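Local coordinates for protein thioredoxin (Thermosipho africanus, PDB 6MOS) that probably catalyses thiol-disulfide exchange as a small thioredoxin, using a pair of cysteines that can close into a disulfide, at residues M28-C38 with V76-D86. Sequence-based numbering, arbitrary orientation.
Sequences MKIEYFKNDKC and VFTVPTVIILD
Lys29 to Phe33 pair antiparallel with Leu85 to Thr81, their strand axes 4.8 Å apart, and six backbone hydrogen bonds join Lys29 to Leu85, Glu31 to Ile83 and Phe33 to Thr81. The central bonds are nearly straight, whereas Thr81 N to Phe33 O stretches to 3.3 Å where the strand gives way to the cis-proline loop. On the face carrying Phe33, Glu31 and Leu85, the Phe33 ring has CG anti to its carbonyl carbon (chi1 -61°). Val76 CG2 lies over one face of it in a CH-pi contact, 3.8 Å from the ring centroid; Ile83 CD1 comes in obliquely at Phe33 CE1 (3.6 Å), and Thr81 O lies at the edge, in plane. A broad flat ring can thus offer its face to a branched aliphatic. Farther along, Leu85 CD1 packs 3.8 Å from Glu31 CD. Lys29 NZ makes a salt bridge to Glu31 OE2 (2.8 Å), meeting its anti lone pair, and a second one to Glu60, while Glu31 OE1 is hydrogen-bonded to Tyr70 OH. On the other face, Val82 CG2 meets the Tyr32 ring at its edge, and Pro80 CB touches Tyr32 OH at 3.9 Å; the hydroxyl itself is hydrogen-bonded to Cys41 O. Val79 CG2 packs against Cys38 CB, and Cys38 SG, disulfide-bonded to Cys41, sits 3.9 Å from Pro80 CD; Val79 and Pro80 both touch Cys41 too. The cis peptide before Pro80 is a hallmark of thioredoxins beside their CxxC motif. Thr81 OG1 donates a hydrogen bond to Thr78 O, linking the strand's start to the loop before Pro80. These strands are the inner pair of the four-stranded sheet, flanked by strands 58-63 and 89-95; Tyr32 packs on helix 39-55, while Ile30 and Ile84 meet Ile107 of helix 100-115.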
ATOM      1  N   MET A  28      -1.929  12.477   0.188  1.00 32.14           N
ATOM      2  CA  MET A  28      -1.264  11.163   0.199  1.00 29.57           C
ATOM      3  C   MET A  28      -2.126  10.098  -0.454  1.00 38.34           C
ATOM      4  O   MET A  28      -3.291  10.329  -0.781  1.00 39.54           O
ATOM      5  CB  MET A  28      -0.915  10.737   1.619  1.00 32.06           C
ATOM      6  CG  MET A  28       0.185  11.560   2.258  1.00 39.34           C
ATOM      7  SD  MET A  28       0.430  11.033   3.958  1.00 47.38           S
ATOM      8  CE  MET A  28       1.264   9.461   3.734  1.00 34.22           C
ATOM      9  N   LYS A  29      -1.546   8.918  -0.640  1.00 31.25           N
ATOM     10  CA  LYS A  29      -2.260   7.841  -1.300  1.00 25.75           C
ATOM     11  C   LYS A  29      -1.586   6.539  -0.922  1.00 21.93           C
ATOM     12  O   LYS A  29      -0.355   6.476  -0.847  1.00 29.53           O
ATOM     13  CB  LYS A  29      -2.252   7.994  -2.822  1.00 24.36           C
ATOM     14  CG  LYS A  29      -3.219   7.061  -3.511  1.00 28.02           C
ATOM     15  CD  LYS A  29      -2.823   6.808  -4.951  1.00 33.62           C
ATOM     16  CE  LYS A  29      -3.840   5.910  -5.620  1.00 33.84           C
ATOM     17  NZ  LYS A  29      -3.558   5.708  -7.071  1.00 29.31           N
ATOM     18  N   ILE A  30      -2.397   5.518  -0.665  1.00 24.41           N
ATOM     19  CA  ILE A  30      -1.925   4.149  -0.508  1.00 19.25           C
ATOM     20  C   ILE A  30      -2.311   3.362  -1.749  1.00 21.65           C
ATOM     21  O   ILE A  30      -3.469   3.396  -2.175  1.00 24.85           O
ATOM     22  CB  ILE A  30      -2.511   3.487   0.748  1.00 26.01           C
ATOM     23  CG1 ILE A  30      -2.093   4.276   1.997  1.00 34.06           C
ATOM     24  CG2 ILE A  30      -2.112   1.998   0.800  1.00 26.36           C
ATOM     25  CD1 ILE A  30      -2.786   3.823   3.268  1.00 34.29           C
ATOM     26  N   GLU A  31      -1.346   2.650  -2.324  1.00 22.48           N
ATOM     27  CA  GLU A  31      -1.599   1.719  -3.415  1.00 18.46           C
ATOM     28  C   GLU A  31      -1.330   0.315  -2.894  1.00 22.24           C
ATOM     29  O   GLU A  31      -0.239   0.044  -2.389  1.00 24.35           O
ATOM     30  CB  GLU A  31      -0.730   2.044  -4.629  1.00 16.58           C
ATOM     31  CG  GLU A  31      -1.276   3.311  -5.353  1.00 21.44           C
ATOM     32  CD  GLU A  31      -0.518   3.700  -6.613  1.00 26.76           C
ATOM     33  OE1 GLU A  31       0.555   3.147  -6.858  1.00 28.45           O
ATOM     34  OE2 GLU A  31      -0.996   4.601  -7.366  1.00 28.36           O
ATOM     35  N   TYR A  32      -2.334  -0.556  -2.993  1.00 17.61           N
ATOM     36  CA  TYR A  32      -2.276  -1.911  -2.446  1.00 20.30           C
ATOM     37  C   TYR A  32      -2.362  -2.878  -3.617  1.00 21.88           C
ATOM     38  O   TYR A  32      -3.397  -2.947  -4.279  1.00 22.45           O
ATOM     39  CB  TYR A  32      -3.425  -2.136  -1.470  1.00 21.73           C
ATOM     40  CG  TYR A  32      -3.405  -3.485  -0.799  1.00 21.69           C
ATOM     41  CD1 TYR A  32      -2.505  -3.747   0.211  1.00 22.72           C
ATOM     42  CD2 TYR A  32      -4.300  -4.481  -1.167  1.00 20.16           C
ATOM     43  CE1 TYR A  32      -2.473  -4.984   0.825  1.00 26.05           C
ATOM     44  CE2 TYR A  32      -4.279  -5.732  -0.555  1.00 28.44           C
ATOM     45  CZ  TYR A  32      -3.361  -5.970   0.440  1.00 26.56           C
ATOM     46  OH  TYR A  32      -3.326  -7.202   1.073  1.00 31.46           O
ATOM     47  N   PHE A  33      -1.288  -3.621  -3.871  1.00 21.53           N
ATOM     48  CA  PHE A  33      -1.221  -4.544  -5.001  1.00 20.29           C
ATOM     49  C   PHE A  33      -1.505  -5.957  -4.517  1.00 25.49           C
ATOM     50  O   PHE A  33      -0.883  -6.425  -3.559  1.00 19.92           O
ATOM     51  CB  PHE A  33       0.141  -4.486  -5.692  1.00 18.74           C
ATOM     52  CG  PHE A  33       0.480  -3.126  -6.253  1.00 21.25           C
ATOM     53  CD1 PHE A  33       1.072  -2.158  -5.451  1.00 23.23           C
ATOM     54  CD2 PHE A  33       0.208  -2.822  -7.579  1.00 26.54           C
ATOM     55  CE1 PHE A  33       1.389  -0.898  -5.964  1.00 23.48           C
ATOM     56  CE2 PHE A  33       0.518  -1.566  -8.104  1.00 23.80           C
ATOM     57  CZ  PHE A  33       1.105  -0.605  -7.297  1.00 23.08           C
ATOM     58  N   LYS A  34      -2.445  -6.632  -5.176  1.00 21.33           N
ATOM     59  CA  LYS A  34      -2.900  -7.930  -4.699  1.00 27.36           C
ATOM     60  C   LYS A  34      -3.258  -8.808  -5.889  1.00 22.86           C
ATOM     61  O   LYS A  34      -3.270  -8.369  -7.039  1.00 21.90           O
ATOM     62  CB  LYS A  34      -4.098  -7.775  -3.741  1.00 25.25           C
ATOM     63  CG  LYS A  34      -5.325  -7.022  -4.321  1.00 27.72           C
ATOM     64  CD  LYS A  34      -6.263  -7.973  -5.093  1.00 26.32           C
ATOM     65  CE  LYS A  34      -7.525  -7.274  -5.577  1.00 30.89           C
ATOM     66  NZ  LYS A  34      -8.498  -8.291  -6.088  1.00 28.01           N
ATOM     67  N   ASN A  35      -3.540 -10.074  -5.598  1.00 22.93           N
ATOM     68  CA  ASN A  35      -4.350 -10.871  -6.501  1.00 26.66           C
ATOM     69  C   ASN A  35      -5.286 -11.714  -5.650  1.00 27.55           C
ATOM     70  O   ASN A  35      -5.160 -11.774  -4.420  1.00 28.10           O
ATOM     71  CB  ASN A  35      -3.487 -11.683  -7.472  1.00 23.93           C
ATOM     72  CG  ASN A  35      -2.761 -12.815  -6.814  1.00 24.76           C
ATOM     73  OD1 ASN A  35      -3.344 -13.612  -6.086  1.00 31.18           O
ATOM     74  ND2 ASN A  35      -1.469 -12.900  -7.086  1.00 26.99           N
ATOM     75  N   ASP A  36      -6.270 -12.330  -6.289  1.00 24.88           N
ATOM     76  CA  ASP A  36      -7.302 -12.965  -5.487  1.00 29.23           C
ATOM     77  C   ASP A  36      -6.932 -14.388  -5.086  1.00 30.08           C
ATOM     78  O   ASP A  36      -7.720 -15.045  -4.400  1.00 38.33           O
ATOM     79  CB  ASP A  36      -8.647 -12.923  -6.216  1.00 34.94           C
ATOM     80  CG  ASP A  36      -9.347 -11.578  -6.054  1.00 41.81           C
ATOM     81  OD1 ASP A  36      -9.010 -10.833  -5.103  1.00 40.24           O
ATOM     82  OD2 ASP A  36     -10.237 -11.258  -6.869  1.00 51.86           O
ATOM     83  N   LYS A  37      -5.752 -14.863  -5.474  0.87 26.83           N
ATOM     84  CA  LYS A  37      -5.243 -16.157  -5.029  0.87 25.68           C
ATOM     85  C   LYS A  37      -4.245 -16.035  -3.887  0.87 33.24           C
ATOM     86  O   LYS A  37      -3.705 -17.055  -3.425  0.87 34.62           O
ATOM     87  CB  LYS A  37      -4.600 -16.893  -6.201  0.87 33.02           C
ATOM     88  CG  LYS A  37      -5.618 -17.370  -7.216  0.87 36.00           C
ATOM     89  CD  LYS A  37      -4.958 -18.010  -8.428  0.87 45.90           C
ATOM     90  CE  LYS A  37      -4.421 -16.955  -9.377  0.87 52.35           C
ATOM     91  NZ  LYS A  37      -4.307 -17.471 -10.767  0.87 47.97           N
ATOM     92  N   CYS A  38      -4.001 -14.820  -3.413  1.00 25.06           N
ATOM     93  CA  CYS A  38      -3.004 -14.535  -2.380  1.00 22.45           C
ATOM     94  C   CYS A  38      -3.699 -14.436  -1.022  1.00 28.42           C
ATOM     95  O   CYS A  38      -4.487 -13.514  -0.776  1.00 28.07           O
ATOM     96  CB  CYS A  38      -2.251 -13.253  -2.733  1.00 33.06           C
ATOM     97  SG  CYS A  38      -1.284 -12.430  -1.416  1.00 32.84           S
ATOM     98  N   VAL A  76       6.251  -3.814  -9.823  1.00 26.12           N
ATOM     99  CA  VAL A  76       5.653  -4.596  -8.749  1.00 21.76           C
ATOM    100  C   VAL A  76       5.529  -6.028  -9.240  1.00 29.45           C
ATOM    101  O   VAL A  76       4.859  -6.283 -10.248  1.00 29.22           O
ATOM    102  CB  VAL A  76       4.278  -4.044  -8.356  1.00 24.36           C
ATOM    103  CG1 VAL A  76       3.584  -5.004  -7.375  1.00 20.39           C
ATOM    104  CG2 VAL A  76       4.418  -2.644  -7.792  1.00 21.38           C
ATOM    105  N   PHE A  77       6.157  -6.960  -8.525  0.73 25.47           N
ATOM    106  CA  PHE A  77       6.196  -8.356  -8.938  0.73 29.72           C
ATOM    107  C   PHE A  77       5.662  -9.326  -7.907  0.73 27.85           C
ATOM    108  O   PHE A  77       5.276 -10.437  -8.279  0.73 49.04           O
ATOM    109  CB  PHE A  77       7.629  -8.763  -9.292  0.73 32.27           C
ATOM    110  CG  PHE A  77       8.301  -7.791 -10.176  0.73 28.88           C
ATOM    111  CD1 PHE A  77       7.821  -7.567 -11.453  0.73 36.50           C
ATOM    112  CD2 PHE A  77       9.393  -7.075  -9.733  0.73 29.95           C
ATOM    113  CE1 PHE A  77       8.422  -6.649 -12.278  0.73 35.62           C
ATOM    114  CE2 PHE A  77      10.006  -6.160 -10.555  0.73 37.99           C
ATOM    115  CZ  PHE A  77       9.519  -5.942 -11.829  0.73 35.32           C
ATOM    116  N   THR A  78       5.661  -8.967  -6.638  1.00 28.02           N
ATOM    117  CA  THR A  78       5.129  -9.815  -5.587  1.00 29.23           C
ATOM    118  C   THR A  78       3.928  -9.141  -4.942  1.00 30.29           C
ATOM    119  O   THR A  78       3.821  -7.913  -4.918  1.00 34.76           O
ATOM    120  CB  THR A  78       6.190 -10.118  -4.513  1.00 31.21           C
ATOM    121  OG1 THR A  78       5.595 -10.910  -3.478  1.00 50.29           O
ATOM    122  CG2 THR A  78       6.778  -8.838  -3.935  1.00 36.88           C
ATOM    123  N   VAL A  79       3.017  -9.953  -4.421  1.00 25.31           N
ATOM    124  CA  VAL A  79       1.911  -9.423  -3.627  1.00 22.38           C
ATOM    125  C   VAL A  79       1.911 -10.109  -2.264  1.00 21.06           C
ATOM    126  O   VAL A  79       2.324 -11.274  -2.152  1.00 25.31           O
ATOM    127  CB  VAL A  79       0.566  -9.574  -4.365  1.00 23.21           C
ATOM    128  CG1 VAL A  79       0.586  -8.731  -5.604  1.00 21.54           C
ATOM    129  CG2 VAL A  79       0.335 -11.018  -4.781  1.00 24.64           C
ATOM    130  N   PRO A  80       1.486  -9.434  -1.193  1.00 21.40           N
ATOM    131  CA  PRO A  80       1.055  -8.029  -1.276  1.00 22.62           C
ATOM    132  C   PRO A  80       2.232  -7.074  -1.458  1.00 24.73           C
ATOM    133  O   PRO A  80       3.342  -7.369  -0.999  1.00 23.76           O
ATOM    134  CB  PRO A  80       0.351  -7.809   0.061  1.00 26.68           C
ATOM    135  CG  PRO A  80       1.042  -8.756   1.003  1.00 24.51           C
ATOM    136  CD  PRO A  80       1.341  -9.989   0.167  1.00 23.08           C
ATOM    137  N   THR A  81       2.016  -5.962  -2.164  1.00 23.61           N
ATOM    138  CA  THR A  81       2.955  -4.852  -2.151  1.00 17.52           C
ATOM    139  C   THR A  81       2.173  -3.612  -1.748  1.00 19.82           C
ATOM    140  O   THR A  81       1.041  -3.422  -2.195  1.00 20.09           O
ATOM    141  CB  THR A  81       3.656  -4.639  -3.513  1.00 18.92           C
ATOM    142  OG1 THR A  81       4.559  -5.722  -3.799  1.00 23.46           O
ATOM    143  CG2 THR A  81       4.432  -3.322  -3.540  1.00 25.38           C
ATOM    144  N   VAL A  82       2.754  -2.804  -0.868  1.00 22.41           N
ATOM    145  CA  VAL A  82       2.133  -1.569  -0.401  1.00 20.06           C
ATOM    146  C   VAL A  82       3.045  -0.417  -0.784  1.00 23.71           C
ATOM    147  O   VAL A  82       4.242  -0.444  -0.487  1.00 24.83           O
ATOM    148  CB  VAL A  82       1.881  -1.585   1.119  1.00 25.11           C
ATOM    149  CG1 VAL A  82       1.324  -0.245   1.563  1.00 24.44           C
ATOM    150  CG2 VAL A  82       0.907  -2.685   1.482  1.00 23.26           C
ATOM    151  N   ILE A  83       2.490   0.593  -1.455  1.00 22.26           N
ATOM    152  CA  ILE A  83       3.252   1.785  -1.795  1.00 19.26           C
ATOM    153  C   ILE A  83       2.528   2.967  -1.174  1.00 22.64           C
ATOM    154  O   ILE A  83       1.324   3.133  -1.379  1.00 20.04           O
ATOM    155  CB  ILE A  83       3.406   1.961  -3.316  1.00 21.28           C
ATOM    156  CG1 ILE A  83       4.114   0.747  -3.934  1.00 24.93           C
ATOM    157  CG2 ILE A  83       4.218   3.208  -3.637  1.00 22.55           C
ATOM    158  CD1 ILE A  83       4.433   0.925  -5.402  1.00 24.64           C
ATOM    159  N   ILE A  84       3.239   3.749  -0.364  1.00 22.77           N
ATOM    160  CA  ILE A  84       2.710   4.998   0.172  1.00 22.38           C
ATOM    161  C   ILE A  84       3.227   6.137  -0.697  1.00 23.79           C
ATOM    162  O   ILE A  84       4.425   6.202  -1.003  1.00 24.66           O
ATOM    163  CB  ILE A  84       3.109   5.181   1.647  1.00 31.19           C
ATOM    164  CG1 ILE A  84       2.680   3.947   2.456  1.00 25.55           C
ATOM    165  CG2 ILE A  84       2.470   6.436   2.208  1.00 28.98           C
ATOM    166  CD1 ILE A  84       3.171   3.945   3.892  1.00 36.61           C
ATOM    167  N   LEU A  85       2.330   7.020  -1.127  1.00 26.63           N
ATOM    168  CA  LEU A  85       2.718   8.109  -2.008  1.00 26.98           C
ATOM    169  C   LEU A  85       2.189   9.431  -1.478  1.00 27.35           C
ATOM    170  O   LEU A  85       1.204   9.481  -0.735  1.00 26.98           O
ATOM    171  CB  LEU A  85       2.209   7.906  -3.445  1.00 26.46           C
ATOM    172  CG  LEU A  85       2.654   6.637  -4.171  1.00 24.85           C
ATOM    173  CD1 LEU A  85       1.570   5.573  -4.082  1.00 29.18           C
ATOM    174  CD2 LEU A  85       3.023   6.920  -5.613  1.00 39.44           C
ATOM    175  N   ASP A  86       2.856  10.503  -1.899  0.79 27.28           N
ATOM    176  CA  ASP A  86       2.418  11.868  -1.639  0.79 34.28           C
ATOM    177  C   ASP A  86       2.715  12.686  -2.885  0.79 37.41           C
ATOM    178  O   ASP A  86       3.879  12.804  -3.280  0.79 41.31           O
ATOM    179  CB  ASP A  86       3.134  12.453  -0.423  0.79 35.20           C
ATOM    180  CG  ASP A  86       2.633  13.834  -0.057  0.79 47.71           C
ATOM    181  OD1 ASP A  86       1.560  14.235  -0.557  0.79 52.35           O
ATOM    182  OD2 ASP A  86       3.315  14.515   0.736  0.79 46.61           O
TER